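Side-chain contacts in DNA alpha-glucosyltransferase (Enterobacteria phage T4, PDB 1XV5), which is a bacteriophage glycosyltransferase of the GT-B clan, whose fold sets two Rossmann-like domains, each with a parallel beta sheet, face to face across a cleft: residues Lys183-Tyr188 / Glu374-Tyr379; Glu280-Met285 / His310-Ala315. One frame throughout, in Å; residues are numbered along the deposited sequence.

How the interactions relate
Interaction 1 is a surface contact and interaction 2 a buried one, their centres about 9 Å apart and interaction 2 nested within the loop that interaction 1 closes. They share no segment but touch directly: Val184 CG1 lies 3.6 Å from Ala315 CB, and Tyr188 CE1 lies 3.6 Å from Leu282 CD1, so helix 181-188 packs against both helices of interaction 2. The chemistry differs with position. Near the surface, 183-188 and 374-379 meet through a charged pair and an aromatic face; deeper in, 280-285 and 310-315 meet through apolar chains, and the buried carboxylate there is directed to the bound uridine-5'-diphosphate.

Interaction 1 of 2, residues Lys183-Tyr188 / Glu374-Tyr379; sequences KVRSTY and EREKAY
Arg185 NH2 donates to Glu376 OE1 over 2.8 Å, the shorter arm of a bidentate, end-on salt bridge. The N-H...O angle is 151° and OE1 is approached on its syn side. The second arm is straighter: Arg185 NH1 reaches Glu376 OE2 at 3.0 Å with an angle of 165°; OE2 lies in the guanidinium plane, although NH1 meets it from above the carboxylate plane. The two flat groups are therefore twisted against each other rather than coplanar. Arg185 gets there by an extended chain, CG anti to the backbone N (chi1 172°), while Glu376 is bent at chi2 and brings its carboxylate in across the arginine's line.

On its way the arginine passes over one face of Tyr379. Its CD sits 3.6 Å from the centroid of the Tyr379 ring, a CH-pi contact, and CZ follows at 4.7 Å from that centroid in cation-pi position. The guanidinium stands nearly perpendicular to the ring, with its edge turned to the face and NH1 3.3 Å from Tyr379 CD1. In the GT-B architecture this joins helix 181-188, from the connection between the two parallel sheets, to helix 368-386 near the chain's end. Trp189 gives Arg185 a second cation-pi partner, and Tyr379 also touches Ile181 and Val182, earlier on helix 181-188.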
loop_
_atom_site.group_PDB
_atom_site.type_symbol
_atom_site.label_atom_id
_atom_site.label_comp_id
_atom_site.label_asym_id
_atom_site.label_seq_id
_atom_site.Cartn_x
_atom_site.Cartn_y
_atom_site.Cartn_z
ATOM N N LYS A 183 -15.361 -1.107 7.321
ATOM C CA LYS A 183 -15.777 0.258 7.032
ATOM C C LYS A 183 -15.939 0.520 5.536
ATOM O O LYS A 183 -16.894 1.169 5.116
ATOM C CB LYS A 183 -14.780 1.251 7.631
ATOM C CG LYS A 183 -15.217 2.701 7.501
ATOM C CD LYS A 183 -14.362 3.622 8.359
ATOM C CE LYS A 183 -14.447 3.227 9.826
ATOM N NZ LYS A 183 -15.860 3.117 10.294
ATOM N N VAL A 184 -15.006 0.025 4.730
ATOM C CA VAL A 184 -15.097 0.215 3.289
ATOM C C VAL A 184 -16.330 -0.499 2.746
ATOM O O VAL A 184 -17.065 0.056 1.930
ATOM C CB VAL A 184 -13.831 -0.308 2.570
ATOM C CG1 VAL A 184 -14.046 -0.316 1.063
ATOM C CG2 VAL A 184 -12.646 0.582 2.919
ATOM N N ARG A 185 -16.574 -1.727 3.195
ATOM C CA ARG A 185 -17.755 -2.434 2.709
ATOM C C ARG A 185 -19.039 -1.710 3.094
ATOM O O ARG A 185 -19.957 -1.583 2.283
ATOM C CB ARG A 185 -17.831 -3.862 3.251
ATOM C CG ARG A 185 -19.173 -4.513 2.888
ATOM C CD ARG A 185 -19.256 -6.000 3.189
ATOM N NE ARG A 185 -20.529 -6.537 2.695
ATOM C CZ ARG A 185 -20.763 -7.826 2.469
ATOM N NH1 ARG A 185 -19.813 -8.726 2.694
ATOM N NH2 ARG A 185 -21.945 -8.214 2.004
ATOM N N SER A 186 -19.100 -1.233 4.331
ATOM C CA SER A 186 -20.294 -0.555 4.814
ATOM C C SER A 186 -20.549 0.765 4.100
ATOM O O SER A 186 -21.594 1.388 4.295
ATOM C CB SER A 186 -20.197 -0.322 6.325
ATOM O OG SER A 186 -19.204 0.633 6.642
ATOM N N THR A 187 -19.603 1.178 3.260
ATOM C CA THR A 187 -19.726 2.432 2.529
ATOM C C THR A 187 -19.847 2.287 1.012
ATOM O O THR A 187 -20.483 3.116 0.364
ATOM C CB THR A 187 -18.513 3.357 2.822
ATOM O OG1 THR A 187 -18.488 3.686 4.216
ATOM C CG2 THR A 187 -18.595 4.641 2.008
ATOM N N TYR A 188 -19.259 1.238 0.443
ATOM C CA TYR A 188 -19.281 1.077 -1.010
ATOM C C TYR A 188 -19.923 -0.157 -1.625
ATOM O O TYR A 188 -20.193 -0.163 -2.824
ATOM C CB TYR A 188 -17.853 1.175 -1.557
ATOM C CG TYR A 188 -17.186 2.487 -1.245
ATOM C CD1 TYR A 188 -16.396 2.634 -0.106
ATOM C CD2 TYR A 188 -17.391 3.597 -2.055
ATOM C CE1 TYR A 188 -15.827 3.858 0.219
ATOM C CE2 TYR A 188 -16.830 4.832 -1.739
ATOM C CZ TYR A 188 -16.050 4.953 -0.600
ATOM O OH TYR A 188 -15.501 6.169 -0.274
ATOM N N GLU A 374 -18.988 -15.830 -4.532
ATOM C CA GLU A 374 -17.542 -15.686 -4.629
ATOM C C GLU A 374 -17.004 -14.424 -3.970
ATOM O O GLU A 374 -16.002 -14.483 -3.256
ATOM C CB GLU A 374 -17.099 -15.754 -6.091
ATOM C CG GLU A 374 -17.349 -17.121 -6.722
ATOM C CD GLU A 374 -16.676 -18.251 -5.956
ATOM O OE1 GLU A 374 -15.431 -18.238 -5.835
ATOM O OE2 GLU A 374 -17.391 -19.156 -5.473
ATOM N N ARG A 375 -17.652 -13.285 -4.186
ATOM C CA ARG A 375 -17.140 -12.073 -3.560
ATOM C C ARG A 375 -17.392 -12.066 -2.053
ATOM O O ARG A 375 -16.632 -11.456 -1.307
ATOM C CB ARG A 375 -17.712 -10.811 -4.218
ATOM C CG ARG A 375 -19.209 -10.654 -4.160
ATOM C CD ARG A 375 -19.601 -9.244 -4.599
ATOM N NE ARG A 375 -21.042 -9.032 -4.528
ATOM C CZ ARG A 375 -21.624 -7.838 -4.561
ATOM N NH1 ARG A 375 -20.886 -6.739 -4.668
ATOM N NH2 ARG A 375 -22.944 -7.746 -4.473
ATOM N N GLU A 376 -18.448 -12.734 -1.592
ATOM C CA GLU A 376 -18.685 -12.786 -0.149
ATOM C C GLU A 376 -17.524 -13.571 0.470
ATOM O O GLU A 376 -17.059 -13.252 1.566
ATOM C CB GLU A 376 -20.022 -13.469 0.174
ATOM C CG GLU A 376 -21.246 -12.602 -0.117
ATOM C CD GLU A 376 -21.445 -11.472 0.887
ATOM O OE1 GLU A 376 -22.343 -10.633 0.665
ATOM O OE2 GLU A 376 -20.717 -11.421 1.902
ATOM N N LYS A 377 -17.048 -14.592 -0.237
ATOM C CA LYS A 377 -15.919 -15.372 0.259
ATOM C C LYS A 377 -14.644 -14.527 0.274
ATOM O O LYS A 377 -13.887 -14.560 1.242
ATOM C CB LYS A 377 -15.695 -16.623 -0.597
ATOM C CG LYS A 377 -16.700 -17.736 -0.321
ATOM C CD LYS A 377 -16.343 -19.033 -1.037
ATOM C CE LYS A 377 -16.486 -18.912 -2.541
ATOM N NZ LYS A 377 -16.353 -20.242 -3.211
ATOM N N ALA A 378 -14.417 -13.762 -0.793
ATOM C CA ALA A 378 -13.224 -12.923 -0.884
ATOM C C ALA A 378 -13.214 -11.878 0.216
ATOM O O ALA A 378 -12.189 -11.649 0.854
ATOM C CB ALA A 378 -13.156 -12.244 -2.244
ATOM N N TYR A 379 -14.355 -11.229 0.421
ATOM C CA TYR A 379 -14.457 -10.219 1.461
ATOM C C TYR A 379 -14.109 -10.803 2.825
ATOM O O TYR A 379 -13.307 -10.232 3.562
ATOM C CB TYR A 379 -15.868 -9.625 1.497
ATOM C CG TYR A 379 -16.129 -8.774 2.725
ATOM C CD1 TYR A 379 -16.765 -9.309 3.845
ATOM C CD2 TYR A 379 -15.698 -7.446 2.783
ATOM C CE1 TYR A 379 -16.966 -8.544 4.993
ATOM C CE2 TYR A 379 -15.894 -6.674 3.927
ATOM C CZ TYR A 379 -16.528 -7.228 5.027
ATOM O OH TYR A 379 -16.721 -6.475 6.163
#

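Interaction 2 of 2, residues Glu280-Met285 / His310-Ala315; sequences EMLERM and HLELGA. With UDP (uridine-5'-diphosphate), chain C.
Glu312 and Met281 are brought together by contrasting torsions: Glu312 sets CG anti to its carbonyl carbon (chi1 -72°) and then runs out extended, whereas Met281 starts with CG anti to the backbone N (chi1 177°) and folds at chi2 and chi3. This double bend brings the methyl group in, with Met281 CE 3.5 Å from Glu312 OE2 and 3.8 Å from O2' of uridine-5'-diphosphate. Nearer the backbone, Leu282 crosses Glu312 at about a right angle, its CD2 lying 3.8 Å from Glu312 CB and also packing on CG. The glutamate side chain thus has leucine carbon against its CB and CG and a methionine methyl beside OE2.

One turn beyond Met281, Met285 is likewise bent and meets Leu313, the residue after Glu312, with its methyl end. Met285 CE to Leu313 CD2 is 3.4 Å, tighter than usual for two carbons, and Met285 SD lies 3.7 Å from the same CD2. Both residues also touch Ile203 of strand 199-203. The helix axes approach to 10.0 Å and cross at -49°. Helix 308-316 forms the beta-alpha-beta crossover between neighbouring strands 288-293 and 319-323; helix 278-286 leads into the first of these strands.

At the far end of the Glu312 chain, O2' of uridine-5'-diphosphate donates to OE2 at 2.6 Å and its O3' to OE1 at 2.7 Å, one ribose hydroxyl for each oxygen. Asn278 adds a further hydrogen bond to OE1. Carboxylate recognition of a ribose diol is familiar from GT-B enzymes. With two hydroxyls and an amide donating to it, the buried carboxylate has both oxygens engaged, OE1 by two donors and OE2 by one, while the methionine and leucine groups restrict where its chain can lie.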
loop_
_atom_site.group_PDB
_atom_site.type_symbol
_atom_site.label_atom_id
_atom_site.label_comp_id
_atom_site.label_asym_id
_atom_site.label_seq_id
_atom_site.Cartn_x
_atom_site.Cartn_y
_atom_site.Cartn_z
ATOM N N GLU A 280 -13.339 7.971 -4.741
ATOM C CA GLU A 280 -13.962 7.945 -6.059
ATOM C C GLU A 280 -13.655 6.633 -6.767
ATOM O O GLU A 280 -14.510 6.077 -7.464
ATOM C CB GLU A 280 -13.487 9.137 -6.895
ATOM C CG GLU A 280 -14.021 10.473 -6.365
ATOM C CD GLU A 280 -13.471 11.681 -7.104
ATOM O OE1 GLU A 280 -12.700 11.502 -8.066
ATOM O OE2 GLU A 280 -13.818 12.818 -6.716
ATOM N N MET A 281 -12.434 6.138 -6.589
ATOM C CA MET A 281 -12.045 4.872 -7.196
ATOM C C MET A 281 -12.863 3.741 -6.577
ATOM O O MET A 281 -13.373 2.877 -7.288
ATOM C CB MET A 281 -10.550 4.618 -6.982
ATOM C CG MET A 281 -10.042 3.279 -7.513
ATOM S SD MET A 281 -10.420 1.865 -6.444
ATOM C CE MET A 281 -9.215 2.132 -5.127
ATOM N N LEU A 282 -12.996 3.746 -5.253
ATOM C CA LEU A 282 -13.767 2.702 -4.579
ATOM C C LEU A 282 -15.204 2.661 -5.099
ATOM O O LEU A 282 -15.783 1.588 -5.255
ATOM C CB LEU A 282 -13.760 2.922 -3.057
ATOM C CG LEU A 282 -12.406 2.734 -2.360
ATOM C CD1 LEU A 282 -12.532 3.075 -0.887
ATOM C CD2 LEU A 282 -11.934 1.288 -2.526
ATOM N N GLU A 283 -15.777 3.827 -5.370
ATOM C CA GLU A 283 -17.138 3.889 -5.889
ATOM C C GLU A 283 -17.173 3.261 -7.284
ATOM O O GLU A 283 -18.034 2.427 -7.578
ATOM C CB GLU A 283 -17.614 5.347 -5.936
ATOM C CG GLU A 283 -19.018 5.566 -6.480
ATOM C CD GLU A 283 -20.096 4.817 -5.708
ATOM O OE1 GLU A 283 -19.956 4.643 -4.479
ATOM O OE2 GLU A 283 -21.097 4.417 -6.335
ATOM N N ARG A 284 -16.227 3.647 -8.138
ATOM C CA ARG A 284 -16.169 3.103 -9.495
ATOM C C ARG A 284 -15.909 1.599 -9.479
ATOM O O ARG A 284 -16.523 0.841 -10.241
ATOM C CB ARG A 284 -15.063 3.784 -10.313
ATOM C CG ARG A 284 -15.357 5.224 -10.721
ATOM C CD ARG A 284 -14.281 5.752 -11.677
ATOM N NE ARG A 284 -12.984 5.949 -11.032
ATOM C CZ ARG A 284 -12.615 7.066 -10.411
ATOM N NH1 ARG A 284 -13.447 8.099 -10.343
ATOM N NH2 ARG A 284 -11.405 7.160 -9.871
ATOM N N MET A 285 -14.997 1.177 -8.609
ATOM C CA MET A 285 -14.637 -0.233 -8.507
ATOM C C MET A 285 -15.793 -1.086 -8.001
ATOM O O MET A 285 -15.976 -2.216 -8.456
ATOM C CB MET A 285 -13.432 -0.403 -7.580
ATOM C CG MET A 285 -12.871 -1.817 -7.523
ATOM S SD MET A 285 -12.121 -2.353 -9.083
ATOM C CE MET A 285 -10.536 -1.465 -9.030
ATOM N N HIS A 310 -4.943 -4.423 -2.902
ATOM C CA HIS A 310 -5.456 -5.798 -2.821
ATOM C C HIS A 310 -6.712 -5.773 -1.946
ATOM O O HIS A 310 -7.782 -6.250 -2.327
ATOM C CB HIS A 310 -4.458 -6.733 -2.125
ATOM C CG HIS A 310 -3.328 -7.199 -2.987
ATOM N ND1 HIS A 310 -2.009 -7.019 -2.632
ATOM C CD2 HIS A 310 -3.316 -7.923 -4.133
ATOM C CE1 HIS A 310 -1.232 -7.618 -3.518
ATOM N NE2 HIS A 310 -2.000 -8.174 -4.438
ATOM N N LEU A 311 -6.553 -5.220 -0.751
ATOM C CA LEU A 311 -7.642 -5.156 0.213
ATOM C C LEU A 311 -8.843 -4.363 -0.275
ATOM O O LEU A 311 -9.987 -4.728 -0.010
ATOM C CB LEU A 311 -7.130 -4.567 1.530
ATOM C CG LEU A 311 -5.881 -5.230 2.125
ATOM C CD1 LEU A 311 -5.596 -4.613 3.489
ATOM C CD2 LEU A 311 -6.084 -6.749 2.256
ATOM N N GLU A 312 -8.584 -3.280 -0.993
ATOM C CA GLU A 312 -9.657 -2.445 -1.496
ATOM C C GLU A 312 -10.564 -3.193 -2.472
ATOM O O GLU A 312 -11.770 -2.976 -2.487
ATOM C CB GLU A 312 -9.060 -1.181 -2.129
ATOM C CG GLU A 312 -8.515 -0.228 -1.062
ATOM C CD GLU A 312 -7.595 0.858 -1.599
ATOM O OE1 GLU A 312 -7.367 1.837 -0.857
ATOM O OE2 GLU A 312 -7.088 0.735 -2.736
ATOM N N LEU A 313 -9.999 -4.091 -3.273
ATOM C CA LEU A 313 -10.825 -4.843 -4.217
ATOM C C LEU A 313 -11.849 -5.714 -3.495
ATOM O O LEU A 313 -13.039 -5.702 -3.822
ATOM C CB LEU A 313 -9.953 -5.721 -5.123
ATOM C CG LEU A 313 -8.946 -4.967 -5.995
ATOM C CD1 LEU A 313 -8.367 -5.916 -7.036
ATOM C CD2 LEU A 313 -9.633 -3.788 -6.678
ATOM N N GLY A 314 -11.390 -6.473 -2.509
ATOM C CA GLY A 314 -12.308 -7.329 -1.784
ATOM C C GLY A 314 -13.281 -6.543 -0.926
ATOM O O GLY A 314 -14.453 -6.896 -0.809
ATOM N N ALA A 315 -12.799 -5.457 -0.340
ATOM C CA ALA A 315 -13.631 -4.644 0.534
ATOM C C ALA A 315 -14.790 -3.916 -0.138
ATOM O O ALA A 315 -15.848 -3.764 0.469
ATOM C CB ALA A 315 -12.758 -3.647 1.291
HETATM N N1 UDP C . -4.035 5.333 -4.288
HETATM C C2 UDP C . -4.878 6.409 -4.484
HETATM N N3 UDP C . -4.693 7.079 -5.667
HETATM C C4 UDP C . -3.775 6.780 -6.656
HETATM C C5 UDP C . -2.948 5.645 -6.381
HETATM C C6 UDP C . -3.101 4.978 -5.232
HETATM O O2 UDP C . -5.730 6.736 -3.674
HETATM O O4 UDP C . -3.728 7.477 -7.669
HETATM C "C1'" UDP C . -4.167 4.589 -3.031
HETATM C "C2'" UDP C . -4.513 3.113 -3.194
HETATM O "O2'" UDP C . -5.895 2.936 -3.417
HETATM C "C3'" UDP C . -4.019 2.574 -1.858
HETATM C "C4'" UDP C . -2.713 3.348 -1.678
HETATM O "O4'" UDP C . -2.913 4.602 -2.384
HETATM O "O3'" UDP C . -4.944 2.934 -0.832
HETATM C "C5'" UDP C . -1.478 2.656 -2.221
HETATM O "O5'" UDP C . -1.053 1.646 -1.314
HETATM P PA UDP C . -0.607 0.190 -1.787
HETATM O O1A UDP C . -0.247 -0.533 -0.550
HETATM O O2A UDP C . -1.661 -0.369 -2.674
HETATM O O3A UDP C . 0.726 0.414 -2.710
HETATM P PB UDP C . 1.932 1.521 -2.637
HETATM O O1B UDP C . 3.174 0.824 -3.060
HETATM O O2B UDP C . 1.491 2.723 -3.378
HETATM O O3B UDP C . 2.052 1.880 -1.095
#